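Local coordinates for GDP-L-fucose synthase (Campylobacter jejuni subsp. jejuni serotype O:2, PDB 7M13), which acts as an NADPH-dependent GDP-D-glycero-L-gluco-heptose synthase, an oxidoreductase supplying a heptose for the capsular polysaccharide, at residues L165-N169 and D316-D320; L123-L128 and N274-N278; T7-I13 and G32-L38. One frame throughout, in Å; residues are numbered along the deposited sequence.

Interaction 1: L165-N169 and D316-D320. With NAP (NADP nicotinamide-adenine-dinucleotide phosphate), chain E.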
loop_
_atom_site.group_PDB
_atom_site.type_symbol
_atom_site.label_atom_id
_atom_site.label_comp_id
_atom_site.label_asym_id
_atom_site.label_seq_id
_atom_site.Cartn_x
_atom_site.Cartn_y
_atom_site.Cartn_z
ATOM N N LEU B 165 -14.162 -3.986 -6.978
ATOM C CA LEU B 165 -15.505 -3.634 -6.513
ATOM C C LEU B 165 -15.449 -3.456 -5.004
ATOM O O LEU B 165 -14.914 -4.324 -4.312
ATOM C CB LEU B 165 -16.490 -4.747 -6.874
ATOM C CG LEU B 165 -16.568 -5.138 -8.339
ATOM C CD1 LEU B 165 -17.595 -6.257 -8.553
ATOM C CD2 LEU B 165 -16.913 -3.933 -9.214
ATOM N N VAL B 166 -15.990 -2.362 -4.487
ATOM C CA VAL B 166 -15.814 -1.970 -3.073
ATOM C C VAL B 166 -17.169 -1.951 -2.370
ATOM O O VAL B 166 -18.072 -1.292 -2.879
ATOM C CB VAL B 166 -15.123 -0.602 -2.979
ATOM C CG1 VAL B 166 -14.765 -0.263 -1.548
ATOM C CG2 VAL B 166 -13.883 -0.555 -3.879
ATOM N N LEU B 167 -17.273 -2.607 -1.219
ATOM C CA LEU B 167 -18.530 -2.674 -0.441
ATOM C C LEU B 167 -18.255 -2.388 1.029
ATOM O O LEU B 167 -17.091 -2.386 1.472
ATOM C CB LEU B 167 -19.189 -4.046 -0.606
ATOM C CG LEU B 167 -18.380 -5.260 -0.158
ATOM C CD1 LEU B 167 -19.302 -6.303 0.447
ATOM C CD2 LEU B 167 -17.609 -5.863 -1.308
ATOM N N ASN B 168 -19.335 -2.193 1.786
ATOM C CA ASN B 168 -19.260 -1.884 3.227
ATOM C C ASN B 168 -19.613 -3.075 4.127
ATOM O O ASN B 168 -18.853 -3.325 5.052
ATOM C CB ASN B 168 -20.166 -0.695 3.541
ATOM C CG ASN B 168 -19.480 0.599 3.163
ATOM O OD1 ASN B 168 -18.306 0.786 3.484
ATOM N ND2 ASN B 168 -20.226 1.527 2.575
ATOM N N ASN B 169 -20.755 -3.736 3.926
ATOM C CA ASN B 169 -21.186 -4.832 4.836
ATOM C C ASN B 169 -21.876 -5.895 4.007
ATOM O O ASN B 169 -22.862 -5.591 3.351
ATOM C CB ASN B 169 -22.151 -4.398 5.952
ATOM C CG ASN B 169 -21.547 -3.415 6.921
ATOM O OD1 ASN B 169 -20.740 -3.792 7.766
ATOM N ND2 ASN B 169 -21.904 -2.148 6.741
ATOM N N ASP B 316 -21.365 6.540 10.365
ATOM C CA ASP B 316 -22.250 6.191 9.232
ATOM C C ASP B 316 -21.340 5.956 8.017
ATOM O O ASP B 316 -20.368 6.710 7.863
ATOM C CB ASP B 316 -23.279 7.293 8.988
ATOM C CG ASP B 316 -24.306 7.518 10.096
ATOM O OD1 ASP B 316 -24.263 6.803 11.136
ATOM O OD2 ASP B 316 -25.171 8.392 9.884
ATOM N N ARG B 317 -21.596 4.921 7.216
ATOM C CA ARG B 317 -20.865 4.659 5.952
ATOM C C ARG B 317 -21.883 4.210 4.928
ATOM O O ARG B 317 -22.587 3.226 5.186
ATOM C CB ARG B 317 -19.794 3.559 6.044
ATOM C CG ARG B 317 -18.773 3.789 7.138
ATOM C CD ARG B 317 -17.962 5.006 6.743
ATOM N NE ARG B 317 -16.704 4.602 6.167
ATOM C CZ ARG B 317 -15.734 5.447 5.852
ATOM N NH1 ARG B 317 -14.583 4.962 5.431
ATOM N NH2 ARG B 317 -15.920 6.750 5.954
ATOM N N LEU B 318 -21.927 4.874 3.783
ATOM C CA LEU B 318 -22.854 4.520 2.698
ATOM C C LEU B 318 -22.131 4.813 1.402
ATOM O O LEU B 318 -21.692 5.975 1.243
ATOM C CB LEU B 318 -24.104 5.411 2.823
ATOM C CG LEU B 318 -25.069 5.374 1.646
ATOM C CD1 LEU B 318 -25.606 3.980 1.432
ATOM C CD2 LEU B 318 -26.199 6.369 1.860
ATOM N N MET B 319 -22.083 3.842 0.503
ATOM C CA MET B 319 -21.485 4.057 -0.838
ATOM C C MET B 319 -22.389 4.913 -1.721
ATOM O O MET B 319 -23.594 4.670 -1.778
ATOM C CB MET B 319 -21.239 2.743 -1.567
ATOM C CG MET B 319 -20.203 1.829 -0.950
ATOM S SD MET B 319 -18.699 2.682 -0.480
ATOM C CE MET B 319 -17.699 1.233 -0.143
ATOM N N ASP B 320 -21.800 5.790 -2.516
ATOM C CA ASP B 320 -22.436 6.370 -3.716
ATOM C C ASP B 320 -22.274 5.332 -4.824
ATOM O O ASP B 320 -21.108 5.039 -5.157
ATOM C CB ASP B 320 -21.778 7.703 -4.060
ATOM C CG ASP B 320 -22.506 8.456 -5.159
ATOM O OD1 ASP B 320 -23.113 7.797 -6.017
ATOM O OD2 ASP B 320 -22.504 9.688 -5.129
HETATM P PA NAP E . -14.836 -14.481 4.390
HETATM O O1A NAP E . -14.135 -13.909 5.586
HETATM O O2A NAP E . -16.225 -15.031 4.603
HETATM O O5B NAP E . -14.010 -15.638 3.722
HETATM C C5B NAP E . -12.623 -15.471 3.433
HETATM C C4B NAP E . -12.138 -16.777 2.885
HETATM O O4B NAP E . -10.756 -16.587 2.499
HETATM C C3B NAP E . -12.163 -17.947 3.891
HETATM O O3B NAP E . -12.873 -19.044 3.326
HETATM C C2B NAP E . -10.687 -18.225 4.152
HETATM O O2B NAP E . -10.385 -19.610 4.328
HETATM C C1B NAP E . -10.043 -17.753 2.853
HETATM N N9A NAP E . -8.646 -17.425 3.043
HETATM C C8A NAP E . -8.108 -16.485 3.867
HETATM N N7A NAP E . -6.798 -16.502 3.911
HETATM C C5A NAP E . -6.449 -17.534 3.066
HETATM C C6A NAP E . -5.200 -18.065 2.699
HETATM N N6A NAP E . -4.030 -17.640 3.189
HETATM N N1A NAP E . -5.211 -19.108 1.839
HETATM C C2A NAP E . -6.384 -19.557 1.373
HETATM N N3A NAP E . -7.618 -19.137 1.658
HETATM C C4A NAP E . -7.576 -18.118 2.526
HETATM O O3 NAP E . -14.888 -13.361 3.251
HETATM P PN NAP E . -16.125 -12.490 2.783
HETATM O O1N NAP E . -16.769 -11.916 3.985
HETATM O O2N NAP E . -16.908 -13.329 1.853
HETATM O O5D NAP E . -15.369 -11.324 1.971
HETATM C C5D NAP E . -15.147 -11.439 0.585
HETATM C C4D NAP E . -14.467 -10.181 0.124
HETATM O O4D NAP E . -15.349 -9.043 0.330
HETATM C C3D NAP E . -13.155 -9.850 0.850
HETATM O O3D NAP E . -12.220 -9.235 -0.046
HETATM C C2D NAP E . -13.633 -8.891 1.904
HETATM O O2D NAP E . -12.598 -8.079 2.449
HETATM C C1D NAP E . -14.669 -8.089 1.143
HETATM N N1N NAP E . -15.602 -7.411 2.070
HETATM C C2N NAP E . -16.409 -8.114 2.921
HETATM C C3N NAP E . -17.189 -7.470 3.821
HETATM C C7N NAP E . -18.075 -8.184 4.779
HETATM O O7N NAP E . -18.889 -7.520 5.453
HETATM N N7N NAP E . -17.961 -9.506 4.866
HETATM C C4N NAP E . -17.226 -6.022 3.845
HETATM C C5N NAP E . -16.381 -5.342 2.889
HETATM C C6N NAP E . -15.581 -6.018 2.124
HETATM P P2B NAP E . -10.670 -20.333 5.746
HETATM O O1X NAP E . -12.159 -20.536 5.750
HETATM O O2X NAP E . -10.145 -19.506 6.834
HETATM O O3X NAP E . -9.880 -21.652 5.639
#

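Interaction 2: L123-L128 and N274-N278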
loop_
_atom_site.group_PDB
_atom_site.type_symbol
_atom_site.label_atom_id
_atom_site.label_comp_id
_atom_site.label_asym_id
_atom_site.label_seq_id
_atom_site.Cartn_x
_atom_site.Cartn_y
_atom_site.Cartn_z
ATOM N N LEU B 123 -20.217 7.920 -0.072
ATOM C CA LEU B 123 -18.787 7.894 -0.453
ATOM C C LEU B 123 -18.627 7.694 -1.949
ATOM O O LEU B 123 -19.116 6.673 -2.494
ATOM C CB LEU B 123 -18.108 6.744 0.289
ATOM C CG LEU B 123 -18.123 6.853 1.799
ATOM C CD1 LEU B 123 -17.836 5.499 2.428
ATOM C CD2 LEU B 123 -17.117 7.909 2.244
ATOM N N LYS B 124 -17.972 8.630 -2.624
ATOM C CA LYS B 124 -17.606 8.529 -4.040
ATOM C C LYS B 124 -16.269 7.810 -4.144
ATOM O O LYS B 124 -15.420 7.961 -3.266
ATOM C CB LYS B 124 -17.529 9.932 -4.617
ATOM C CG LYS B 124 -18.847 10.692 -4.645
ATOM C CD LYS B 124 -18.728 12.010 -5.409
ATOM C CE LYS B 124 -18.457 11.879 -6.887
ATOM N NZ LYS B 124 -18.345 13.202 -7.551
ATOM N N GLU B 125 -16.045 7.205 -5.290
ATOM C CA GLU B 125 -14.764 6.492 -5.557
ATOM C C GLU B 125 -13.609 7.483 -5.383
ATOM O O GLU B 125 -12.517 7.074 -4.938
ATOM C CB GLU B 125 -14.867 5.845 -6.922
ATOM C CG GLU B 125 -15.790 4.643 -6.944
ATOM C CD GLU B 125 -17.256 4.893 -7.293
ATOM O OE1 GLU B 125 -17.670 6.106 -7.353
ATOM O OE2 GLU B 125 -18.006 3.905 -7.543
ATOM N N GLU B 126 -13.803 8.730 -5.783
ATOM C CA GLU B 126 -12.767 9.767 -5.804
ATOM C C GLU B 126 -12.379 10.188 -4.401
ATOM O O GLU B 126 -11.429 10.982 -4.307
ATOM C CB GLU B 126 -13.247 10.998 -6.577
ATOM C CG GLU B 126 -13.436 10.759 -8.059
ATOM C CD GLU B 126 -14.820 10.273 -8.484
ATOM O OE1 GLU B 126 -15.065 10.316 -9.720
ATOM O OE2 GLU B 126 -15.651 9.844 -7.614
ATOM N N TYR B 127 -13.037 9.724 -3.331
ATOM C CA TYR B 127 -12.675 10.112 -1.950
ATOM C C TYR B 127 -11.473 9.299 -1.456
ATOM O O TYR B 127 -10.984 9.588 -0.368
ATOM C CB TYR B 127 -13.886 9.972 -1.021
ATOM C CG TYR B 127 -15.036 10.916 -1.329
ATOM C CD1 TYR B 127 -14.922 11.930 -2.260
ATOM C CD2 TYR B 127 -16.244 10.748 -0.677
ATOM C CE1 TYR B 127 -15.977 12.820 -2.489
ATOM C CE2 TYR B 127 -17.305 11.601 -0.911
ATOM C CZ TYR B 127 -17.180 12.617 -1.825
ATOM O OH TYR B 127 -18.257 13.450 -2.085
ATOM N N LEU B 128 -11.011 8.298 -2.207
ATOM C CA LEU B 128 -9.732 7.637 -1.896
ATOM C C LEU B 128 -8.651 8.694 -1.631
ATOM O O LEU B 128 -8.479 9.607 -2.476
ATOM C CB LEU B 128 -9.399 6.700 -3.056
ATOM C CG LEU B 128 -8.042 6.016 -2.951
ATOM C CD1 LEU B 128 -7.911 5.278 -1.652
ATOM C CD2 LEU B 128 -7.819 5.098 -4.148
ATOM N N ASN B 274 -8.684 6.177 -9.649
ATOM C CA ASN B 274 -9.955 5.912 -8.955
ATOM C C ASN B 274 -10.870 5.125 -9.894
ATOM O O ASN B 274 -12.084 5.428 -10.011
ATOM C CB ASN B 274 -10.574 7.215 -8.455
ATOM C CG ASN B 274 -9.703 7.871 -7.402
ATOM O OD1 ASN B 274 -9.160 7.204 -6.527
ATOM N ND2 ASN B 274 -9.582 9.190 -7.465
ATOM N N THR B 275 -10.320 4.093 -10.512
ATOM C CA THR B 275 -11.075 3.201 -11.416
ATOM C C THR B 275 -11.713 2.025 -10.707
ATOM O O THR B 275 -12.302 1.177 -11.403
ATOM C CB THR B 275 -10.214 2.746 -12.584
ATOM O OG1 THR B 275 -9.067 2.045 -12.108
ATOM C CG2 THR B 275 -9.827 3.897 -13.473
ATOM N N HIS B 276 -11.586 1.946 -9.385
ATOM C CA HIS B 276 -12.405 1.026 -8.579
ATOM C C HIS B 276 -13.870 1.443 -8.673
ATOM O O HIS B 276 -14.168 2.590 -9.099
ATOM C CB HIS B 276 -11.926 0.986 -7.132
ATOM C CG HIS B 276 -11.872 2.289 -6.441
ATOM N ND1 HIS B 276 -10.893 3.204 -6.679
ATOM C CD2 HIS B 276 -12.722 2.833 -5.530
ATOM C CE1 HIS B 276 -11.120 4.276 -5.925
ATOM N NE2 HIS B 276 -12.237 4.068 -5.217
ATOM N N ILE B 277 -14.770 0.532 -8.318
ATOM C CA ILE B 277 -16.235 0.800 -8.429
ATOM C C ILE B 277 -16.883 0.431 -7.115
ATOM O O ILE B 277 -16.809 -0.727 -6.699
ATOM C CB ILE B 277 -16.861 -0.043 -9.552
ATOM C CG1 ILE B 277 -16.034 -0.081 -10.837
ATOM C CG2 ILE B 277 -18.282 0.410 -9.791
ATOM C CD1 ILE B 277 -16.518 -1.113 -11.814
ATOM N N ASN B 278 -17.642 1.348 -6.553
ATOM C CA ASN B 278 -18.432 1.022 -5.351
ATOM C C ASN B 278 -19.636 0.149 -5.752
ATOM O O ASN B 278 -20.237 0.383 -6.795
ATOM C CB ASN B 278 -18.981 2.271 -4.690
ATOM C CG ASN B 278 -17.907 3.152 -4.128
ATOM O OD1 ASN B 278 -16.804 2.695 -3.799
ATOM N ND2 ASN B 278 -18.258 4.436 -3.979
HETATM O O HOH W 1 -20.599 2.904 -7.963
HETATM O O HOH W 2 -14.622 7.264 -10.292
HETATM O O HOH W 3 -8.534 10.610 -5.100
#

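Interaction 3: T7-I13 and G32-L38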
loop_
_atom_site.group_PDB
_atom_site.type_symbol
_atom_site.label_atom_id
_atom_site.label_comp_id
_atom_site.label_asym_id
_atom_site.label_seq_id
_atom_site.Cartn_x
_atom_site.Cartn_y
_atom_site.Cartn_z
ATOM N N THR B 7 -19.687 -20.603 -20.522
ATOM C CA THR B 7 -20.049 -21.556 -19.467
ATOM C C THR B 7 -18.960 -22.614 -19.322
ATOM O O THR B 7 -18.886 -23.156 -18.252
ATOM C CB THR B 7 -21.432 -22.174 -19.743
ATOM O OG1 THR B 7 -21.413 -22.578 -21.114
ATOM C CG2 THR B 7 -22.538 -21.170 -19.455
ATOM N N ASN B 8 -18.115 -22.790 -20.323
ATOM C CA ASN B 8 -17.007 -23.773 -20.191
ATOM C C ASN B 8 -15.688 -23.078 -19.885
ATOM O O ASN B 8 -14.690 -23.757 -19.860
ATOM C CB ASN B 8 -16.864 -24.674 -21.414
ATOM C CG ASN B 8 -16.653 -23.949 -22.727
ATOM O OD1 ASN B 8 -16.755 -22.727 -22.861
ATOM N ND2 ASN B 8 -16.345 -24.702 -23.779
ATOM N N SER B 9 -15.678 -21.773 -19.697
ATOM C CA SER B 9 -14.465 -21.072 -19.217
ATOM C C SER B 9 -14.002 -21.590 -17.870
ATOM O O SER B 9 -14.818 -21.861 -16.973
ATOM C CB SER B 9 -14.708 -19.592 -19.112
ATOM O OG SER B 9 -14.985 -19.000 -20.363
ATOM N N LYS B 10 -12.686 -21.701 -17.692
ATOM C CA LYS B 10 -12.137 -22.158 -16.410
ATOM C C LYS B 10 -12.097 -20.968 -15.460
ATOM O O LYS B 10 -11.363 -20.023 -15.741
ATOM C CB LYS B 10 -10.761 -22.796 -16.578
ATOM C CG LYS B 10 -10.300 -23.484 -15.307
ATOM C CD LYS B 10 -9.114 -24.396 -15.547
ATOM C CE LYS B 10 -8.755 -25.271 -14.379
ATOM N NZ LYS B 10 -7.741 -26.265 -14.818
ATOM N N ILE B 11 -12.821 -21.056 -14.358
ATOM C CA ILE B 11 -13.035 -19.938 -13.408
ATOM C C ILE B 11 -12.485 -20.341 -12.062
ATOM O O ILE B 11 -12.933 -21.320 -11.492
ATOM C CB ILE B 11 -14.531 -19.591 -13.290
ATOM C CG1 ILE B 11 -15.071 -19.213 -14.660
ATOM C CG2 ILE B 11 -14.739 -18.501 -12.232
ATOM C CD1 ILE B 11 -16.587 -19.081 -14.710
ATOM N N TYR B 12 -11.543 -19.555 -11.518
ATOM C CA TYR B 12 -11.014 -19.733 -10.153
ATOM C C TYR B 12 -11.717 -18.762 -9.213
ATOM O O TYR B 12 -11.725 -17.571 -9.491
ATOM C CB TYR B 12 -9.496 -19.542 -10.173
ATOM C CG TYR B 12 -8.826 -19.498 -8.829
ATOM C CD1 TYR B 12 -9.142 -20.380 -7.807
ATOM C CD2 TYR B 12 -7.888 -18.503 -8.564
ATOM C CE1 TYR B 12 -8.511 -20.321 -6.580
ATOM C CE2 TYR B 12 -7.238 -18.456 -7.350
ATOM C CZ TYR B 12 -7.579 -19.325 -6.346
ATOM O OH TYR B 12 -6.987 -19.224 -5.128
ATOM N N ILE B 13 -12.360 -19.289 -8.195
ATOM C CA ILE B 13 -12.885 -18.506 -7.046
ATOM C C ILE B 13 -11.932 -18.720 -5.885
ATOM O O ILE B 13 -11.946 -19.785 -5.273
ATOM C CB ILE B 13 -14.343 -18.870 -6.697
ATOM C CG1 ILE B 13 -15.249 -18.707 -7.919
ATOM C CG2 ILE B 13 -14.839 -18.004 -5.537
ATOM C CD1 ILE B 13 -15.666 -19.988 -8.569
ATOM N N GLY B 32 -24.914 -22.089 -15.315
ATOM C CA GLY B 32 -24.249 -23.135 -16.130
ATOM C C GLY B 32 -22.736 -22.996 -16.203
ATOM O O GLY B 32 -22.108 -23.777 -16.943
ATOM N N PHE B 33 -22.149 -22.094 -15.411
ATOM C CA PHE B 33 -20.676 -21.911 -15.368
ATOM C C PHE B 33 -20.123 -22.973 -14.436
ATOM O O PHE B 33 -20.014 -22.742 -13.216
ATOM C CB PHE B 33 -20.299 -20.505 -14.907
ATOM C CG PHE B 33 -20.687 -19.415 -15.854
ATOM C CD1 PHE B 33 -19.885 -19.044 -16.906
ATOM C CD2 PHE B 33 -21.911 -18.758 -15.725
ATOM C CE1 PHE B 33 -20.270 -18.051 -17.784
ATOM C CE2 PHE B 33 -22.276 -17.736 -16.578
ATOM C CZ PHE B 33 -21.459 -17.380 -17.611
ATOM N N ASN B 34 -19.874 -24.172 -14.950
ATOM C CA ASN B 34 -19.614 -25.338 -14.090
ATOM C C ASN B 34 -18.133 -25.728 -14.086
ATOM O O ASN B 34 -17.823 -26.613 -13.321
ATOM C CB ASN B 34 -20.505 -26.520 -14.493
ATOM C CG ASN B 34 -21.926 -26.292 -14.030
ATOM O OD1 ASN B 34 -22.147 -25.962 -12.867
ATOM N ND2 ASN B 34 -22.903 -26.509 -14.900
ATOM N N ASN B 35 -17.258 -25.056 -14.848
ATOM C CA ASN B 35 -15.820 -25.404 -14.981
ATOM C C ASN B 35 -15.037 -24.569 -13.959
ATOM O O ASN B 35 -14.268 -23.677 -14.350
ATOM C CB ASN B 35 -15.287 -25.162 -16.382
ATOM C CG ASN B 35 -13.894 -25.705 -16.603
ATOM O OD1 ASN B 35 -13.396 -26.485 -15.772
ATOM N ND2 ASN B 35 -13.277 -25.279 -17.694
ATOM N N LEU B 36 -15.296 -24.821 -12.700
ATOM C CA LEU B 36 -14.725 -24.043 -11.583
ATOM C C LEU B 36 -13.517 -24.764 -11.040
ATOM O O LEU B 36 -13.463 -26.010 -11.005
ATOM C CB LEU B 36 -15.771 -23.845 -10.495
ATOM C CG LEU B 36 -17.115 -23.270 -10.941
ATOM C CD1 LEU B 36 -18.026 -23.079 -9.747
ATOM C CD2 LEU B 36 -16.975 -21.992 -11.754
ATOM N N VAL B 37 -12.562 -23.985 -10.544
ATOM C CA VAL B 37 -11.418 -24.581 -9.815
ATOM C C VAL B 37 -11.417 -23.928 -8.449
ATOM O O VAL B 37 -11.520 -22.665 -8.366
ATOM C CB VAL B 37 -10.094 -24.477 -10.595
ATOM C CG1 VAL B 37 -9.754 -23.060 -11.001
ATOM C CG2 VAL B 37 -8.950 -25.109 -9.810
ATOM N N LEU B 38 -11.427 -24.759 -7.427
ATOM C CA LEU B 38 -11.672 -24.406 -6.018
ATOM C C LEU B 38 -10.568 -25.057 -5.192
ATOM O O LEU B 38 -10.331 -26.249 -5.359
ATOM C CB LEU B 38 -13.062 -24.889 -5.618
ATOM C CG LEU B 38 -14.233 -24.479 -6.509
ATOM C CD1 LEU B 38 -15.504 -25.158 -6.024
ATOM C CD2 LEU B 38 -14.416 -22.964 -6.546
HETATM O O HOH W 4 -17.369 -22.377 -15.983
#

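Interaction 1: L165-N169 and D316-D320
Met319 reaches across to strand residue Val166 with its terminal methyl, CE lying 3.6 Å from Val166 CG1, and the two side chains cross at about a right angle. The Met319 chain, bent at chi2 (-46°), also lays its middle part against the amide of Asn168, which comes from the opposite direction: Asn168 ND2 is 3.5 Å from Met319 CG and also nears the sulfur, while Asn168 OD1 approaches the methyl. Arg317 adds its CB, 4.0 Å from Asn168 ND2, before its guanidinium turns away to the carbonyls of Gly112, Tyr115 and Pro116. The second shell supplies the polar tie. Glu243 OE1 accepts from both Asn168 ND2 and Met319 N, so one carboxylate oxygen fixes the amide and the loop backbone together. On the cofactor side, Leu167 CG sits 3.6 Å from C5N of the nicotinamide, put there by a chi1 of 60° that places CG between the backbone N and the carbonyl carbon. Asn168 O approaches C4N to 3.4 Å. Strand 162-171 thus presents backbone and leucine to the ring, the loop packing behind it, an arrangement belonging to the nicotinamide pocket of the NADP-binding Rossmann fold.

Interaction 2: L123-L128 and N274-N278
The 3-10 turn 125-127 is fastened to strand 277-278 by the carboxylate of Glu125, which takes the backbone N-H of Asn278. Asn278 N to Glu125 OE2 is 2.8 Å with a nearly straight angle of 171° at the hydrogen; the donor arrives on the anti side, 20° out of the carboxylate plane. A bend at chi2 turns the Glu125 carboxylate flat over the side-chain amide of Asn278: the planes are 10° apart and stacked, with Glu125 CD 3.5 Å from Asn278 ND2. The amide's rotation is fixed from outside, by Tyr115 OH on OD1 and Asp320 O on ND2. One water lies 2.8 Å from both Glu125 OE2 and Asn278 O, placed to bridge them. Strand 277-278 runs parallel beside strand 162-171 in the main sheet of the Rossmann fold, so the loop following strand 105-111 is tied across to a strand distant in sequence. The backbone carbonyl of Glu125 has a looser partner: His276 NE2, which also has a partner outside the two segments, meets Glu125 O at 3.0 Å, near the ring plane, in a weak bond. Leu128 CD2 nears the imidazole obliquely while lying 3.4 Å from Asn274 OD1. The Asn274 ND2 donates to a water that also lies within hydrogen-bonding distance of Leu128 O, and Leu128 itself packs on Tyr138 of the second subunit.

Interaction 3: T7-I13 and G32-L38
Asn35 hooks onto Asn8 and Ser9, just before strand 11-14, through CB, CG and ND2. Its CB lies 3.4 Å from Ser9 O; a chi1 of -171° then swings CG away from its own nitrogen, to 4.0 Å from Lys10 CA. At the tip, ND2 donates to Asn8 O at 3.0 Å. That oxygen lies close to the amide plane of Asn35, although ND2 stands well above the carbonyl plane of Asn8. Beside Asn35, a water joins Thr7 O, Ser9 O and Asn35 N. Parallel pairing follows: Ile11 N donates to Asn35 O, Val37 N to Ile11 O at 2.9 Å, and Ile13 N only weakly to Val37 O. At the Thr7 end, Thr7 CG2 makes a CH-pi contact, 4.1 Å from the Phe33 ring centroid and 7° off its normal. Ile11 and Leu36 lie side by side, Ile11 CB 3.8 Å from Leu36 CD2, on one face of the sheet; Tyr12 and Val37 share the other, CB to CG1 3.6 Å. Helix 19-30, the connection of this beta-alpha-beta unit, packs on Ile13, Phe33 and Leu38, whereas Tyr12 and Val37 meet Phe55 of helix 49-59 and strand 63-66 pairs with strand 11-14 along its other side.

How the interactions relate
Interactions 1 and 2 adjoin, their centres 10 Å apart. Leu123 N probably hydrogen-bonds to Leu318 O at 2.8 Å. Asp320 N probably does so to Leu123 O, also at 2.8 Å, and Met319 SD packs 3.8 Å from Asn278 CG. Their segments alternate along the chain, and strands 162-171 and 277-278 are neighbours in one sheet. Interaction 3 lies earlier in the sequence and reaches the same sheet, with its centre 28 and 29 Å from those of interactions 1 and 2. NADP lies between interactions 1 and 3: interaction 1 touches its nicotinamide, and the side chain of Tyr12 in interaction 3 lies about 7 Å from the cofactor, nearest its adenine. The Asn278 side chain of interaction 2 is about 10 Å from the cofactor.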